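Local coordinates for glutaredoxin (Methanosarcina mazei, PDB 3NZN), which probably catalyses thiol-disulfide exchange as a small glutaredoxin of the thioredoxin superfamily, using a redox-active CxxC cysteine pair, at residues 39-42 with 43-47; 87-90 with 91-95. All blocks are in the same frame, centred on the assembly; numbering follows the deposited sequence.

Interaction 1. Residues 39-42 with 43-47; sequences KKLL and TDLGV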
ATOM      1  N   LYS A  39      -1.167  -7.180 -18.887  1.00 10.50           N
ATOM      2  CA  LYS A  39      -0.000  -7.923 -19.218  1.00 10.75           C
ATOM      3  C   LYS A  39      -0.248  -8.851 -20.414  1.00 10.63           C
ATOM      4  O   LYS A  39       0.599  -8.950 -21.277  1.00 10.69           O
ATOM      5  CB  LYS A  39       0.533  -8.625 -17.981  1.00 12.40           C
ATOM      6  CG  LYS A  39       1.709  -9.427 -18.132  1.00 13.07           C
ATOM      7  CD  LYS A  39       2.285  -9.946 -16.802  1.00 18.50           C
ATOM      8  CE  LYS A  39       3.460 -10.853 -17.024  1.00 21.88           C
ATOM      9  NZ  LYS A  39       2.961 -12.216 -17.451  1.00 26.54           N
ATOM     10  N   LYS A  40      -1.383  -9.549 -20.392  1.00 10.58           N
ATOM     11  CA  LYS A  40      -1.732 -10.443 -21.504  1.00 10.71           C
ATOM     12  C   LYS A  40      -1.873  -9.672 -22.825  1.00  9.63           C
ATOM     13  O   LYS A  40      -1.455 -10.189 -23.866  1.00 10.86           O
ATOM     14  CB  LYS A  40      -2.973 -11.183 -21.170  1.00 12.31           C
ATOM     15  CG  LYS A  40      -2.884 -12.328 -20.257  1.00 19.13           C
ATOM     16  CD  LYS A  40      -4.270 -12.827 -19.810  1.00 25.28           C
ATOM     17  CE  LYS A  40      -4.110 -13.976 -18.801  1.00 29.47           C
ATOM     18  NZ  LYS A  40      -3.323 -13.738 -17.541  1.00 34.79           N
ATOM     19  N   LEU A  41      -2.465  -8.494 -22.794  1.00  9.93           N
ATOM     20  CA  LEU A  41      -2.581  -7.662 -24.013  1.00  9.73           C
ATOM     21  C   LEU A  41      -1.214  -7.321 -24.487  1.00  9.82           C
ATOM     22  O   LEU A  41      -0.933  -7.461 -25.736  1.00 10.12           O
ATOM     23  CB  LEU A  41      -3.463  -6.459 -23.757  1.00 10.12           C
ATOM     24  CG  LEU A  41      -3.526  -5.448 -24.949  1.00 10.22           C
ATOM     25  CD1 LEU A  41      -4.174  -6.050 -26.147  1.00 11.84           C
ATOM     26  CD2 LEU A  41      -4.280  -4.253 -24.486  1.00 12.14           C
ATOM     27  N   LEU A  42      -0.297  -6.817 -23.646  1.00  9.25           N
ATOM     28  CA  LEU A  42       1.036  -6.466 -24.053  1.00  8.86           C
ATOM     29  C   LEU A  42       1.771  -7.670 -24.616  1.00  9.74           C
ATOM     30  O   LEU A  42       2.454  -7.521 -25.655  1.00 10.43           O
ATOM     31  CB  LEU A  42       1.777  -5.816 -22.890  1.00  9.64           C
ATOM     32  CG  LEU A  42       1.201  -4.518 -22.383  1.00  9.80           C
ATOM     33  CD1 LEU A  42       1.842  -4.014 -21.062  1.00 11.21           C
ATOM     34  CD2 LEU A  42       1.299  -3.340 -23.377  1.00 11.13           C
ATOM     35  N   THR A  43       1.585  -8.828 -24.018  1.00  9.46           N
ATOM     36  CA  THR A  43       2.199 -10.029 -24.506  1.00 10.59           C
ATOM     37  C   THR A  43       1.634 -10.347 -25.939  1.00 10.16           C
ATOM     38  O   THR A  43       2.361 -10.674 -26.854  1.00 10.63           O
ATOM     39  CB  THR A  43       1.892 -11.170 -23.546  1.00 10.73           C
ATOM     40  OG1 THR A  43       2.474 -10.863 -22.266  1.00 12.79           O
ATOM     41  CG2 THR A  43       2.386 -12.473 -23.997  1.00 14.11           C
ATOM     42  N   ASP A  44       0.325 -10.250 -26.075  1.00  9.85           N
ATOM     43  CA  ASP A  44      -0.318 -10.642 -27.330  1.00 10.05           C
ATOM     44  C   ASP A  44      -0.030  -9.678 -28.441  1.00  9.74           C
ATOM     45  O   ASP A  44      -0.143 -10.083 -29.628  1.00 11.11           O
ATOM     46  CB  ASP A  44      -1.866 -10.700 -27.087  1.00 11.28           C
ATOM     47  CG  ASP A  44      -2.304 -11.905 -26.234  1.00 11.85           C
ATOM     48  OD1 ASP A  44      -1.416 -12.773 -25.964  1.00 13.66           O
ATOM     49  OD2 ASP A  44      -3.487 -11.956 -25.886  1.00 14.80           O
ATOM     50  N   LEU A  45       0.348  -8.433 -28.163  1.00  9.59           N
ATOM     51  CA  LEU A  45       0.763  -7.432 -29.187  1.00  9.60           C
ATOM     52  C   LEU A  45       2.170  -7.673 -29.607  1.00  9.30           C
ATOM     53  O   LEU A  45       2.633  -7.114 -30.611  1.00 10.68           O
ATOM     54  CB  LEU A  45       0.530  -6.031 -28.698  1.00  9.88           C
ATOM     55  CG  LEU A  45      -0.849  -5.592 -28.445  1.00 10.08           C
ATOM     56  CD1 LEU A  45      -0.922  -4.196 -27.801  1.00 11.28           C
ATOM     57  CD2 LEU A  45      -1.700  -5.546 -29.704  1.00 11.36           C
ATOM     58  N   GLY A  46       2.969  -8.458 -28.831  1.00  9.76           N
ATOM     59  CA  GLY A  46       4.364  -8.764 -29.277  1.00  9.99           C
ATOM     60  C   GLY A  46       5.359  -7.671 -29.011  1.00  8.99           C
ATOM     61  O   GLY A  46       6.450  -7.725 -29.545  1.00 10.48           O
ATOM     62  N   VAL A  47       4.966  -6.670 -28.213  1.00  9.44           N
ATOM     63  CA  VAL A  47       5.830  -5.505 -27.932  1.00  9.82           C
ATOM     64  C   VAL A  47       6.826  -5.810 -26.745  1.00  9.53           C
ATOM     65  O   VAL A  47       6.492  -6.613 -25.873  1.00 10.95           O
ATOM     66  CB  VAL A  47       5.049  -4.270 -27.685  1.00 10.25           C
ATOM     67  CG1 VAL A  47       4.150  -3.900 -28.866  1.00 11.73           C
ATOM     68  CG2 VAL A  47       4.214  -4.298 -26.370  1.00 11.89           C
TER
HETATM   69  O   HOH W   1       0.674 -12.325 -19.902  1.00 32.31           O
HETATM   70  O   HOH W   2       3.429 -12.433 -20.327  1.00 38.22           O
HETATM   71  O   HOH W   3       4.987  -8.796 -25.899  1.00 14.17           O

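Interaction 2. Residues 87-90 with 91-95; sequences KAIV and GFKEK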
ATOM      1  N   LYS A  87       2.938   9.003 -22.098  1.00 12.71           N
ATOM      2  CA  LYS A  87       1.522   8.738 -22.083  1.00 11.67           C
ATOM      3  C   LYS A  87       1.268   7.718 -20.985  1.00 11.40           C
ATOM      4  O   LYS A  87       1.846   6.644 -20.961  1.00 11.97           O
ATOM      5  CB  LYS A  87       1.089   8.208 -23.410  1.00 12.91           C
ATOM      6  CG  LYS A  87      -0.298   7.746 -23.436  1.00 15.66           C
ATOM      7  CD  LYS A  87      -1.403   8.736 -23.385  1.00 21.08           C
ATOM      8  CE  LYS A  87      -2.717   8.113 -23.958  1.00 25.02           C
ATOM      9  NZ  LYS A  87      -3.845   9.062 -23.726  1.00 27.80           N
ATOM     10  N   ALA A  88       0.414   8.076 -20.041  1.00 10.89           N
ATOM     11  CA  ALA A  88       0.008   7.168 -18.964  1.00 12.02           C
ATOM     12  C   ALA A  88      -1.446   6.654 -19.216  1.00 11.68           C
ATOM     13  O   ALA A  88      -2.344   7.452 -19.467  1.00 14.01           O
ATOM     14  CB  ALA A  88       0.101   7.854 -17.619  1.00 14.33           C
ATOM     15  N   ILE A  89      -1.640   5.360 -19.121  1.00  9.92           N
ATOM     16  CA  ILE A  89      -2.951   4.771 -19.270  1.00 10.37           C
ATOM     17  C   ILE A  89      -3.283   4.054 -17.975  1.00  9.67           C
ATOM     18  O   ILE A  89      -2.509   3.202 -17.473  1.00  9.58           O
ATOM     19  CB  ILE A  89      -3.009   3.758 -20.436  1.00 10.78           C
ATOM     20  CG1 ILE A  89      -2.593   4.539 -21.713  1.00 12.45           C
ATOM     21  CG2 ILE A  89      -4.358   3.156 -20.509  1.00 12.40           C
ATOM     22  CD1 ILE A  89      -2.413   3.591 -22.936  1.00 13.08           C
ATOM     23  N   VAL A  90      -4.384   4.476 -17.367  1.00 10.52           N
ATOM     24  CA  VAL A  90      -4.823   3.968 -16.052  1.00  9.94           C
ATOM     25  C   VAL A  90      -5.934   2.996 -16.314  1.00 10.44           C
ATOM     26  O   VAL A  90      -6.942   3.351 -16.892  1.00 12.24           O
ATOM     27  CB  VAL A  90      -5.191   5.111 -15.197  1.00 11.09           C
ATOM     28  CG1 VAL A  90      -5.717   4.562 -13.816  1.00 13.41           C
ATOM     29  CG2 VAL A  90      -4.002   6.039 -14.922  1.00 13.32           C
ATOM     30  N   GLY A  91      -5.795   1.760 -15.812  1.00 10.66           N
ATOM     31  CA  GLY A  91      -6.730   0.703 -16.040  1.00 11.37           C
ATOM     32  C   GLY A  91      -6.437  -0.100 -17.301  1.00  9.86           C
ATOM     33  O   GLY A  91      -5.615   0.259 -18.106  1.00 10.60           O
ATOM     34  N   PHE A  92      -7.195  -1.142 -17.450  1.00 11.00           N
ATOM     35  CA  PHE A  92      -7.228  -1.915 -18.686  1.00 10.59           C
ATOM     36  C   PHE A  92      -8.130  -1.234 -19.679  1.00 11.07           C
ATOM     37  O   PHE A  92      -9.311  -1.267 -19.567  1.00 13.18           O
ATOM     38  CB  PHE A  92      -7.689  -3.311 -18.410  1.00 11.42           C
ATOM     39  CG  PHE A  92      -7.703  -4.154 -19.664  1.00 13.19           C
ATOM     40  CD1 PHE A  92      -6.528  -4.586 -20.261  1.00 12.91           C
ATOM     41  CD2 PHE A  92      -8.902  -4.497 -20.303  1.00 14.78           C
ATOM     42  CE1 PHE A  92      -6.542  -5.317 -21.424  1.00 14.73           C
ATOM     43  CE2 PHE A  92      -8.900  -5.253 -21.487  1.00 16.66           C
ATOM     44  CZ  PHE A  92      -7.735  -5.665 -22.002  1.00 15.68           C
ATOM     45  N   LYS A  93      -7.504  -0.492 -20.593  1.00 11.18           N
ATOM     46  CA  LYS A  93      -8.134   0.222 -21.643  1.00 11.45           C
ATOM     47  C   LYS A  93      -7.609  -0.299 -22.965  1.00 10.19           C
ATOM     48  O   LYS A  93      -6.588   0.172 -23.433  1.00 11.07           O
ATOM     49  CB  LYS A  93      -7.911   1.704 -21.515  1.00 13.32           C
ATOM     50  CG  LYS A  93      -8.662   2.261 -20.197  1.00 17.36           C
ATOM     51  CD  LYS A  93      -8.421   3.717 -20.002  1.00 19.63           C
ATOM     52  CE  LYS A  93      -9.347   4.477 -20.960  1.00 24.20           C
ATOM     53  NZ  LYS A  93      -9.216   5.986 -20.720  1.00 28.89           N
ATOM     54  N   GLU A  94      -8.246  -1.298 -23.519  1.00 10.93           N
ATOM     55  CA  GLU A  94      -7.683  -2.149 -24.561  1.00 10.54           C
ATOM     56  C   GLU A  94      -7.358  -1.340 -25.866  1.00 10.16           C
ATOM     57  O   GLU A  94      -6.245  -1.401 -26.394  1.00 10.59           O
ATOM     58  CB  GLU A  94      -8.653  -3.320 -24.838  1.00 11.50           C
ATOM     59  CG  GLU A  94      -8.214  -4.310 -25.825  1.00 12.37           C
ATOM     60  CD  GLU A  94      -8.926  -5.663 -25.771  1.00 16.43           C
ATOM     61  OE1 GLU A  94      -9.873  -5.753 -24.990  1.00 19.71           O
ATOM     62  OE2 GLU A  94      -8.616  -6.602 -26.500  1.00 21.97           O
ATOM     63  N   LYS A  95      -8.359  -0.617 -26.367  1.00 10.37           N
ATOM     64  CA  LYS A  95      -8.164   0.161 -27.573  1.00 10.68           C
ATOM     65  C   LYS A  95      -7.070   1.251 -27.386  1.00 10.70           C
ATOM     66  O   LYS A  95      -6.199   1.451 -28.219  1.00 11.07           O
ATOM     67  CB  LYS A  95      -9.470   0.758 -28.031  1.00 12.36           C
ATOM     68  CG  LYS A  95      -9.326   1.584 -29.318  1.00 15.36           C
ATOM     69  CD  LYS A  95     -10.694   2.111 -29.811  1.00 18.49           C
ATOM     70  CE  LYS A  95     -10.665   2.909 -31.039  1.00 23.17           C
ATOM     71  NZ  LYS A  95     -12.134   3.279 -31.310  1.00 33.51           N
TER
HETATM   72  O   HOH W   4      -2.847   0.444 -17.766  1.00 11.29           O

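Interaction 1. Residues 39-42 with 43-47
The carbonyl oxygen of Lys-39 is gripped twice by Thr-43: the backbone N of Thr-43 lies 2.9 Å from Lys-39 O, and Thr-43 OG1 reaches Lys-39 O at 2.9 Å too. The two donors come from opposite faces of the carbonyl plane, OG1 standing 38° out of it. With OG1 beside its own backbone N (chi1 -63°), the hydroxyl folds back onto the preceding turn. A water 2.7 Å from Thr-43 OG1 donates to that oxygen and accepts from Lys-39 NZ, tying the ammonium to the hydroxyl. On another side of the helix, Leu-41 CG and Leu-45 CD1 meet at 4.1 Å, the two side chains passing at a slant, while Leu-45 also packs on Arg-98 and Phe-103. Cutting Leu-45 back to an alanine would probably leave one flank of Leu-41 without its neighbour and lose this residue's own share of the packing on Arg-98 and Phe-103. The helix ends at Gly-46, whose phi of 80° accompanies a bond of 3.0 Å from Gly-46 N to Thr-43 O and a weak one to Leu-42 O. This is a Schellman motif, closing helix 33-45 of the beta-alpha-beta unit in the thioredoxin fold.

Interaction 2. Residues 87-90 with 91-95
Ile-89 holds CG1 beside its backbone N (chi1 -58°), leaving CG2 anti to that N and beside the carbonyl carbon, where Ile-89 CG2 meets Lys-93 CB at 4.0 Å, the two side chains crossing at a slant. Lys-93 has its CG beside the backbone N (chi1 -67°) and runs extended through chi2, which puts Lys-93 CD 3.5 Å from Val-90 O. A bend at chi3 then redirects CE and NZ, and the ammonium forms a salt bridge with Glu-96, whose carboxylate Lys-87 also pairs with. Between these ends the chain turns at Gly-91, where the backbone (phi 88°) would press a CB to 2.5 Å from Val-90 O, a clash that a side chain could not avoid, which explains the glycine. No direct hydrogen bond joins the segments; a water lying 2.8 Å from Ile-89 O and equally far from Gly-91 O spans the turn instead. Ile-89 also packs on Ile-97 and Ser-100, whereas Val-90 meets Ala-3 of the second subunit. Lys-93 occupies the N-cap position, right before helix 94-100, and the arrangement is the connection from strand 87-90, outermost in this chain's sheet, to the C-terminal helix of a thioredoxin fold.

Interactions 1 and 2 are in series along the chain, with centres about 13 Å apart, and they touch where Leu-41 CD2 packs on Phe-92 CE1 at 4.0 Å. Both are partly buried: Leu-42 and Val-47 in interaction 1 and Ile-89 and Gly-91 in interaction 2 lie inside, against exposed Lys-40, Thr-43, Asp-44 and Lys-93. Leu-42 and Ile-89 both pack on Ile-97, so helix 94-100 is their common neighbour. Interaction 1 ends a helix and rests on backbone hydrogen bonds, one carbonyl being shared with a threonine hydroxyl; interaction 2, between strand and helix, has no direct hydrogen bond between its segments, only aliphatic contacts and a water lying between two carbonyl oxygens. Glycine with positive phi serves each.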